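N-acetylmuramoyl-L-alanine amidase (Peptoclostridium difficile, PDB 4RN7) probably hydrolyses, with a bound zinc ion, the amide bond between N-acetylmuramoyl sugars and L-alanine of peptidoglycan, this chain being its amidase domain. Local coordinates at residues A[82-87]-A[146-151]; A[76-81]-A[140-145]. One frame throughout, in Å; residues are numbered along the deposited sequence. Where two conformers were deposited one is given.

Contact 1 (A[82-87]-A[146-151]). With ZN (zinc ion), chain B.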
ATOM      1  N   HIS A  82      -1.060   1.264   3.879  1.00 22.56           N
ATOM      2  CA  HIS A  82      -1.212   1.865   5.202  1.00 20.95           C
ATOM      3  C   HIS A  82      -2.040   3.143   5.070  1.00 26.19           C
ATOM      4  O   HIS A  82      -2.344   3.556   3.960  1.00 24.20           O
ATOM      5  CB  HIS A  82       0.148   2.244   5.777  1.00 22.82           C
ATOM      6  CG  HIS A  82       0.877   1.109   6.422  1.00 23.97           C
ATOM      7  ND1 HIS A  82       1.077   1.047   7.783  1.00 27.95           N
ATOM      8  CD2 HIS A  82       1.467   0.003   5.902  1.00 25.08           C
ATOM      9  CE1 HIS A  82       1.757  -0.047   8.079  1.00 27.24           C
ATOM     10  NE2 HIS A  82       2.013  -0.698   6.957  1.00 25.24           N
ATOM     11  N   LEU A  83      -2.423   3.738   6.200  1.00 21.18           N
ATOM     12  CA  LEU A  83      -3.027   5.079   6.196  1.00 23.51           C
ATOM     13  C   LEU A  83      -2.121   5.970   7.022  1.00 28.21           C
ATOM     14  O   LEU A  83      -1.498   5.532   7.994  1.00 27.91           O
ATOM     15  CB  LEU A  83      -4.430   5.081   6.800  1.00 25.46           C
ATOM     16  CG  LEU A  83      -5.445   4.116   6.178  1.00 27.72           C
ATOM     17  CD1 LEU A  83      -6.771   4.158   6.943  1.00 28.14           C
ATOM     18  CD2 LEU A  83      -5.659   4.470   4.713  1.00 30.61           C
ATOM     19  N   ASN A  84      -2.041   7.232   6.643  1.00 27.92           N
ATOM     20  CA  ASN A  84      -1.155   8.129   7.331  1.00 30.12           C
ATOM     21  C   ASN A  84      -1.798   8.663   8.609  1.00 33.26           C
ATOM     22  O   ASN A  84      -3.020   8.545   8.820  1.00 27.52           O
ATOM     23  CB  ASN A  84      -0.767   9.280   6.393  1.00 25.57           C
ATOM     24  CG  ASN A  84       0.694   9.668   6.525  1.00 35.59           C
ATOM     25  OD1 ASN A  84       1.254   9.631   7.619  1.00 41.89           O
ATOM     26  ND2 ASN A  84       1.318  10.044   5.411  1.00 34.52           N
ATOM     27  N   ALA A  85      -0.974   9.254   9.464  1.00 28.81           N
ATOM     28  CA  ALA A  85      -1.468   9.865  10.688  1.00 32.12           C
ATOM     29  C   ALA A  85      -0.574  11.029  11.068  1.00 34.92           C
ATOM     30  O   ALA A  85       0.651  10.939  10.941  1.00 39.12           O
ATOM     31  CB  ALA A  85      -1.498   8.845  11.820  1.00 39.41           C
ATOM     32  N   GLU A  86      -1.190  12.116  11.517  1.00 36.54           N
ATOM     33  CA  GLU A  86      -0.475  13.204  12.172  1.00 41.88           C
ATOM     34  C   GLU A  86      -0.457  12.929  13.670  1.00 50.41           C
ATOM     35  O   GLU A  86      -1.510  12.687  14.259  1.00 54.96           O
ATOM     36  CB  GLU A  86      -1.215  14.516  11.950  1.00 42.31           C
ATOM     37  CG  GLU A  86      -0.817  15.310  10.730  1.00 51.94           C
ATOM     38  CD  GLU A  86      -1.562  16.631  10.666  1.00 43.37           C
ATOM     39  OE1 GLU A  86      -2.788  16.610  10.428  1.00 39.63           O
ATOM     40  OE2 GLU A  86      -0.937  17.692  10.872  1.00 54.94           O
ATOM     41  N   LYS A  87       0.718  12.975  14.296  1.00 59.82           N
ATOM     42  CA  LYS A  87       0.797  12.738  15.738  1.00 66.29           C
ATOM     43  C   LYS A  87       0.102  13.839  16.543  1.00 68.48           C
ATOM     44  O   LYS A  87      -0.588  13.555  17.526  1.00 68.37           O
ATOM     45  CB  LYS A  87       2.247  12.528  16.197  1.00 71.05           C
ATOM     46  CG  LYS A  87       3.260  13.497  15.614  1.00 63.58           C
ATOM     47  N   LEU A 146       5.456   1.398   0.077  1.00 26.49           N
ATOM     48  CA  LEU A 146       4.394   1.447   1.070  1.00 22.81           C
ATOM     49  C   LEU A 146       3.592   2.680   0.722  1.00 26.08           C
ATOM     50  O   LEU A 146       4.144   3.777   0.648  1.00 26.87           O
ATOM     51  CB  LEU A 146       4.961   1.556   2.499  1.00 24.82           C
ATOM     52  CG  LEU A 146       3.953   1.638   3.660  1.00 27.80           C
ATOM     53  CD1 LEU A 146       4.546   1.034   4.924  1.00 31.79           C
ATOM     54  CD2 LEU A 146       3.493   3.079   3.938  1.00 26.83           C
ATOM     55  N   ILE A 147       2.297   2.491   0.479  1.00 23.35           N
ATOM     56  CA  ILE A 147       1.445   3.616   0.132  1.00 24.27           C
ATOM     57  C   ILE A 147       0.673   4.070   1.356  1.00 24.78           C
ATOM     58  O   ILE A 147      -0.052   3.271   1.948  1.00 24.80           O
ATOM     59  CB  ILE A 147       0.445   3.247  -0.971  1.00 23.15           C
ATOM     60  CG1 ILE A 147       1.161   2.547  -2.130  1.00 27.44           C
ATOM     61  CG2 ILE A 147      -0.244   4.519  -1.502  1.00 23.13           C
ATOM     62  CD1 ILE A 147       0.225   1.882  -3.130  1.00 25.26           C
ATOM     63  N   GLU A 148       0.814   5.354   1.710  1.00 23.24           N
ATOM     64  CA  GLU A 148       0.057   5.954   2.810  1.00 24.39           C
ATOM     65  C   GLU A 148      -1.191   6.573   2.190  1.00 23.13           C
ATOM     66  O   GLU A 148      -1.136   7.664   1.621  1.00 24.46           O
ATOM     67  CB  GLU A 148       0.876   7.031   3.535  1.00 28.89           C
ATOM     68  CG  GLU A 148       2.112   6.485   4.297  1.00 29.95           C
ATOM     69  CD  GLU A 148       1.752   5.776   5.591  1.00 38.93           C
ATOM     70  OE1 GLU A 148       0.561   5.510   5.823  1.00 36.09           O
ATOM     71  OE2 GLU A 148       2.660   5.467   6.389  1.00 45.40           O
ATOM     72  N   CYS A 149      -2.312   5.869   2.317  1.00 24.07           N
ATOM     73  CA  CYS A 149      -3.482   6.136   1.480  1.00 25.45           C
ATOM     74  C   CYS A 149      -4.407   7.236   2.002  1.00 25.74           C
ATOM     75  O   CYS A 149      -5.630   7.138   1.859  1.00 31.93           O
ATOM     76  CB  CYS A 149      -4.288   4.859   1.271  1.00 25.61           C
ATOM     77  SG  CYS A 149      -3.385   3.580   0.342  1.00 26.85           S
ATOM     78  N   GLY A 150      -3.833   8.275   2.598  1.00 26.65           N
ATOM     79  CA  GLY A 150      -4.638   9.379   3.106  1.00 32.32           C
ATOM     80  C   GLY A 150      -4.488   9.416   4.614  1.00 30.14           C
ATOM     81  O   GLY A 150      -4.011   8.444   5.204  1.00 28.84           O
ATOM     82  N   PHE A 151      -4.877  10.525   5.230  1.00 27.11           N
ATOM     83  CA  PHE A 151      -4.721  10.711   6.671  1.00 28.50           C
ATOM     84  C   PHE A 151      -5.970  10.313   7.439  1.00 28.04           C
ATOM     85  O   PHE A 151      -6.963  11.021   7.416  1.00 30.92           O
ATOM     86  CB  PHE A 151      -4.366  12.170   6.978  1.00 31.32           C
ATOM     87  CG  PHE A 151      -2.915  12.489   6.753  1.00 30.20           C
ATOM     88  CD1 PHE A 151      -2.416  12.631   5.468  1.00 29.50           C
ATOM     89  CD2 PHE A 151      -2.041  12.599   7.823  1.00 31.06           C
ATOM     90  CE1 PHE A 151      -1.061  12.901   5.254  1.00 31.24           C
ATOM     91  CE2 PHE A 151      -0.692  12.856   7.619  1.00 33.57           C
ATOM     92  CZ  PHE A 151      -0.204  13.007   6.332  1.00 31.45           C
TER
HETATM   93 ZN    ZN B 401       0.314   2.190   9.347  0.77 26.25          ZN
HETATM   94  O   HOH W   1      -0.464  10.040   3.049  1.00 28.24           O
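His82 and Ile147 begin the backbone pairing of 82-87 with 146-151, two parallel strands held by three hydrogen bonds. His82 N donates to Ile147 O (3.0 Å), Cys149 N to His82 O (2.8 Å) and Asn84 N to Gly150 O (2.7 Å). Between the His82-Glu148 and Asn84-Phe151 pairs the register slips by one residue, a beta bulge that leaves His82, Glu148, Asn84 and Phe151 all on one face of the sheet.

Stacking joins three of these side chains. Asn84 CB sits 3.6 Å from the centroid of the Phe151 ring, a CH-pi contact over the middle of one face, and the amide beyond it lies 9° from the ring plane. At the edge of the same ring comes Glu86 N. The Glu148 carboxylate, brought round by the bend at chi2 (-75°), stacks with the Asn84 amide at 19° between planes. That amide is held at both ends: OD1 accepts a hydrogen bond from Ala85 N (2.9 Å) on a lone pair, while ND2 gives to a water that in turn donates to Glu148 O.

Apolar contacts flank the pairing. Leu146 CD1 meets His82 CD2 obliquely at 3.4 Å; on the face away from His82 and Glu148, Leu83 CD2 rests on Cys149 CB, and Leu83 also packs on Leu31 and Asn32 of helix 28-44.

His82 ND1 is 2.1 Å from the zinc ion, whose other protein ligands are His12 and Glu28; Glu28 also accepts a hydrogen bond from Leu83 N. Glu148 OE2 stops 5.0 Å from zinc, uncoordinated. Two histidines at or just beyond the C-terminal ends of parallel strands 4-10 and 77-84, with a glutamate starting helix 28-44, form the zinc site characteristic of Amidase_3 enzymes.

Contact 2 (A[76-81]-A[140-145])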
ATOM      1  N   ASP A  76       7.878 -10.325  -7.211  1.00 35.23           N
ATOM      2  CA  ASP A  76       8.577  -9.356  -8.057  1.00 36.50           C
ATOM      3  C   ASP A  76       8.435  -7.928  -7.533  1.00 37.54           C
ATOM      4  O   ASP A  76       9.335  -7.092  -7.706  1.00 35.65           O
ATOM      5  CB  ASP A  76       8.073  -9.438  -9.494  1.00 38.03           C
ATOM      6  CG  ASP A  76       8.355 -10.782 -10.127  1.00 43.93           C
ATOM      7  OD1 ASP A  76       9.498 -11.000 -10.576  1.00 46.87           O
ATOM      8  OD2 ASP A  76       7.436 -11.623 -10.167  1.00 40.55           O
ATOM      9  N   VAL A  77       7.288  -7.656  -6.912  1.00 30.52           N
ATOM     10  CA  VAL A  77       6.931  -6.343  -6.381  0.51 33.46           C
ATOM     11  C   VAL A  77       6.274  -6.538  -5.010  1.00 32.15           C
ATOM     12  O   VAL A  77       5.500  -7.490  -4.845  1.00 29.91           O
ATOM     13  CB  VAL A  77       5.923  -5.648  -7.341  0.51 32.93           C
ATOM     14  CG1 VAL A  77       5.108  -4.581  -6.631  0.51 31.72           C
ATOM     15  CG2 VAL A  77       6.645  -5.070  -8.549  0.51 37.02           C
ATOM     16  N   LEU A  78       6.551  -5.652  -4.049  1.00 27.69           N
ATOM     17  CA  LEU A  78       5.829  -5.645  -2.777  1.00 25.07           C
ATOM     18  C   LEU A  78       5.089  -4.316  -2.657  1.00 27.05           C
ATOM     19  O   LEU A  78       5.684  -3.251  -2.866  1.00 27.64           O
ATOM     20  CB  LEU A  78       6.794  -5.816  -1.590  1.00 29.06           C
ATOM     21  CG  LEU A  78       6.221  -5.812  -0.161  1.00 33.54           C
ATOM     22  CD1 LEU A  78       7.162  -6.550   0.743  1.00 30.55           C
ATOM     23  CD2 LEU A  78       6.035  -4.393   0.382  1.00 33.35           C
ATOM     24  N   VAL A  79       3.799  -4.371  -2.332  1.00 24.41           N
ATOM     25  CA  VAL A  79       3.042  -3.139  -2.066  1.00 24.94           C
ATOM     26  C   VAL A  79       2.413  -3.260  -0.687  1.00 24.81           C
ATOM     27  O   VAL A  79       1.581  -4.161  -0.442  1.00 25.45           O
ATOM     28  CB  VAL A  79       1.949  -2.874  -3.124  1.00 26.07           C
ATOM     29  CG1 VAL A  79       1.217  -1.547  -2.824  1.00 27.10           C
ATOM     30  CG2 VAL A  79       2.562  -2.821  -4.520  1.00 26.45           C
ATOM     31  N   SER A  80       2.835  -2.383   0.217  1.00 21.72           N
ATOM     32  CA  SER A  80       2.266  -2.340   1.558  1.00 22.58           C
ATOM     33  C   SER A  80       1.223  -1.234   1.574  1.00 26.41           C
ATOM     34  O   SER A  80       1.441  -0.162   0.994  1.00 25.42           O
ATOM     35  CB  SER A  80       3.349  -2.054   2.596  1.00 23.66           C
ATOM     36  OG  SER A  80       2.836  -2.132   3.918  1.00 28.42           O
ATOM     37  N   ILE A  81       0.099  -1.499   2.229  1.00 21.91           N
ATOM     38  CA  ILE A  81      -1.018  -0.549   2.245  1.00 22.76           C
ATOM     39  C   ILE A  81      -1.227  -0.041   3.668  1.00 25.25           C
ATOM     40  O   ILE A  81      -1.528  -0.831   4.564  1.00 21.76           O
ATOM     41  CB  ILE A  81      -2.307  -1.239   1.769  1.00 23.19           C
ATOM     42  CG1 ILE A  81      -2.156  -1.688   0.304  1.00 24.43           C
ATOM     43  CG2 ILE A  81      -3.504  -0.305   1.926  1.00 26.35           C
ATOM     44  CD1 ILE A  81      -1.952  -0.523  -0.680  1.00 26.36           C
ATOM     45  N   SER A 140      12.946  -6.440   2.769  1.00 33.99           N
ATOM     46  CA  SER A 140      12.457  -7.187   1.605  1.00 37.38           C
ATOM     47  C   SER A 140      13.470  -7.153   0.448  1.00 38.74           C
ATOM     48  O   SER A 140      14.237  -6.190   0.309  1.00 39.76           O
ATOM     49  CB  SER A 140      11.082  -6.679   1.162  1.00 39.08           C
ATOM     50  OG  SER A 140      11.066  -5.267   1.098  1.00 41.43           O
ATOM     51  N   ASN A 141      13.478  -8.207  -0.367  1.00 36.09           N
ATOM     52  CA  ASN A 141      14.505  -8.399  -1.387  1.00 39.61           C
ATOM     53  C   ASN A 141      14.150  -7.946  -2.799  1.00 43.41           C
ATOM     54  O   ASN A 141      14.960  -8.087  -3.720  1.00 48.71           O
ATOM     55  CB  ASN A 141      14.914  -9.882  -1.441  1.00 46.78           C
ATOM     56  CG  ASN A 141      15.600 -10.343  -0.183  1.00 48.65           C
ATOM     57  OD1 ASN A 141      16.262  -9.559   0.492  1.00 62.99           O
ATOM     58  ND2 ASN A 141      15.452 -11.625   0.140  1.00 48.58           N
HETATM   59  N   MSE A 142      12.948  -7.419  -2.981  1.00 38.04           N
HETATM   60  CA  MSE A 142      12.504  -7.029  -4.306  1.00 34.03           C
HETATM   61  C   MSE A 142      12.055  -5.583  -4.244  1.00 30.46           C
HETATM   62  O   MSE A 142      11.943  -5.032  -3.140  1.00 29.56           O
HETATM   63  CB  MSE A 142      11.370  -7.949  -4.776  1.00 31.41           C
HETATM   64  CG  MSE A 142      10.022  -7.749  -4.105  1.00 31.26           C
HETATM   65 SE   MSE A 142       9.845  -8.257  -2.221  0.61 30.89          SE
HETATM   66  CE  MSE A 142      10.423 -10.112  -2.335  1.00 38.07           C
ATOM     67  N   PRO A 143      11.815  -4.956  -5.414  1.00 32.42           N
ATOM     68  CA  PRO A 143      11.229  -3.611  -5.385  1.00 33.41           C
ATOM     69  C   PRO A 143       9.985  -3.550  -4.497  1.00 35.15           C
ATOM     70  O   PRO A 143       9.066  -4.362  -4.652  1.00 32.97           O
ATOM     71  CB  PRO A 143      10.876  -3.354  -6.849  1.00 33.22           C
ATOM     72  CG  PRO A 143      11.949  -4.085  -7.604  1.00 35.61           C
ATOM     73  CD  PRO A 143      12.201  -5.351  -6.783  1.00 35.60           C
ATOM     74  N   ALA A 144       9.985  -2.601  -3.558  1.00 30.36           N
ATOM     75  CA  ALA A 144       8.988  -2.551  -2.495  1.00 28.24           C
ATOM     76  C   ALA A 144       8.572  -1.110  -2.213  1.00 29.20           C
ATOM     77  O   ALA A 144       9.428  -0.220  -2.097  1.00 27.51           O
ATOM     78  CB  ALA A 144       9.547  -3.182  -1.224  1.00 30.50           C
ATOM     79  N   ILE A 145       7.264  -0.888  -2.089  1.00 25.86           N
ATOM     80  CA  ILE A 145       6.738   0.430  -1.741  1.00 26.18           C
ATOM     81  C   ILE A 145       5.698   0.297  -0.633  1.00 29.65           C
ATOM     82  O   ILE A 145       5.140  -0.788  -0.416  1.00 24.89           O
ATOM     83  CB  ILE A 145       6.111   1.162  -2.955  1.00 25.29           C
ATOM     84  CG1 ILE A 145       4.912   0.374  -3.515  1.00 26.91           C
ATOM     85  CG2 ILE A 145       7.176   1.415  -4.028  1.00 32.48           C
ATOM     86  CD1 ILE A 145       4.129   1.113  -4.603  1.00 29.49           C
TER
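Leu78 and Pro143 meet through their peptide groups, the flat groups of this contact, which are joined edge to edge by hydrogen bonds; no aromatic ring takes part. Leu78 N donates to Pro143 O (2.9 Å), Ile145 N to Leu78 O (2.9 Å) and Ser80 N to Ile145 O (2.9 Å), a parallel pairing. Pro143 turns its CD toward Asp76 O at 3.5 Å, just before the regular strand pairing sets in.

On one face of the sheet, Leu78 CB rests against Ala144 CB (3.8 Å) and against the selenium of Met142, a selenomethionine, at 4.0 Å. The Met142 chain, bent at chi2 and chi3, curls back to put SE there, and Leu78 CD1 reaches on to Ser140 CB. On the other face Val79 CG2 and Ile145 CG1 lie side by side at 4.1 Å.

Helix 63-72 covers the Leu78 face through Ala70, with Asn71 beside Ser140 and Met142. Across the sheet, Leu110, Ala111 and Val114 of helix 107-122 pack on Ile145, and Tyr181 and Leu182 of helix 164-185 cover Val77. Strand 4-10 pairs with the far side of 77-84, and Ser80 OG is hydrogen-bonded to Asp9 OD2.

Overall arrangement
Contacts 1 and 2 are successive stretches of one parallel pairing, strand 77-84 beside strand 144-151, at the centre of the six-stranded mixed sheet. Their centres lie about 17 Å apart, on opposite sides of the chain's centre. The segments alternate along the chain: 76-81, 82-87, then 140-145 and 146-151, with strands 95-99 and 126-131 and helix 107-122 in between. Ile147 N to Ser80 O, a probable hydrogen bond of 2.8 Å, joins the two contacts, and Ile147 CD1 packs on Val79 CG1. Contact 2 holds the start of both strands, and contact 1 their C-terminal end, contributing His82, one of the three zinc ligands.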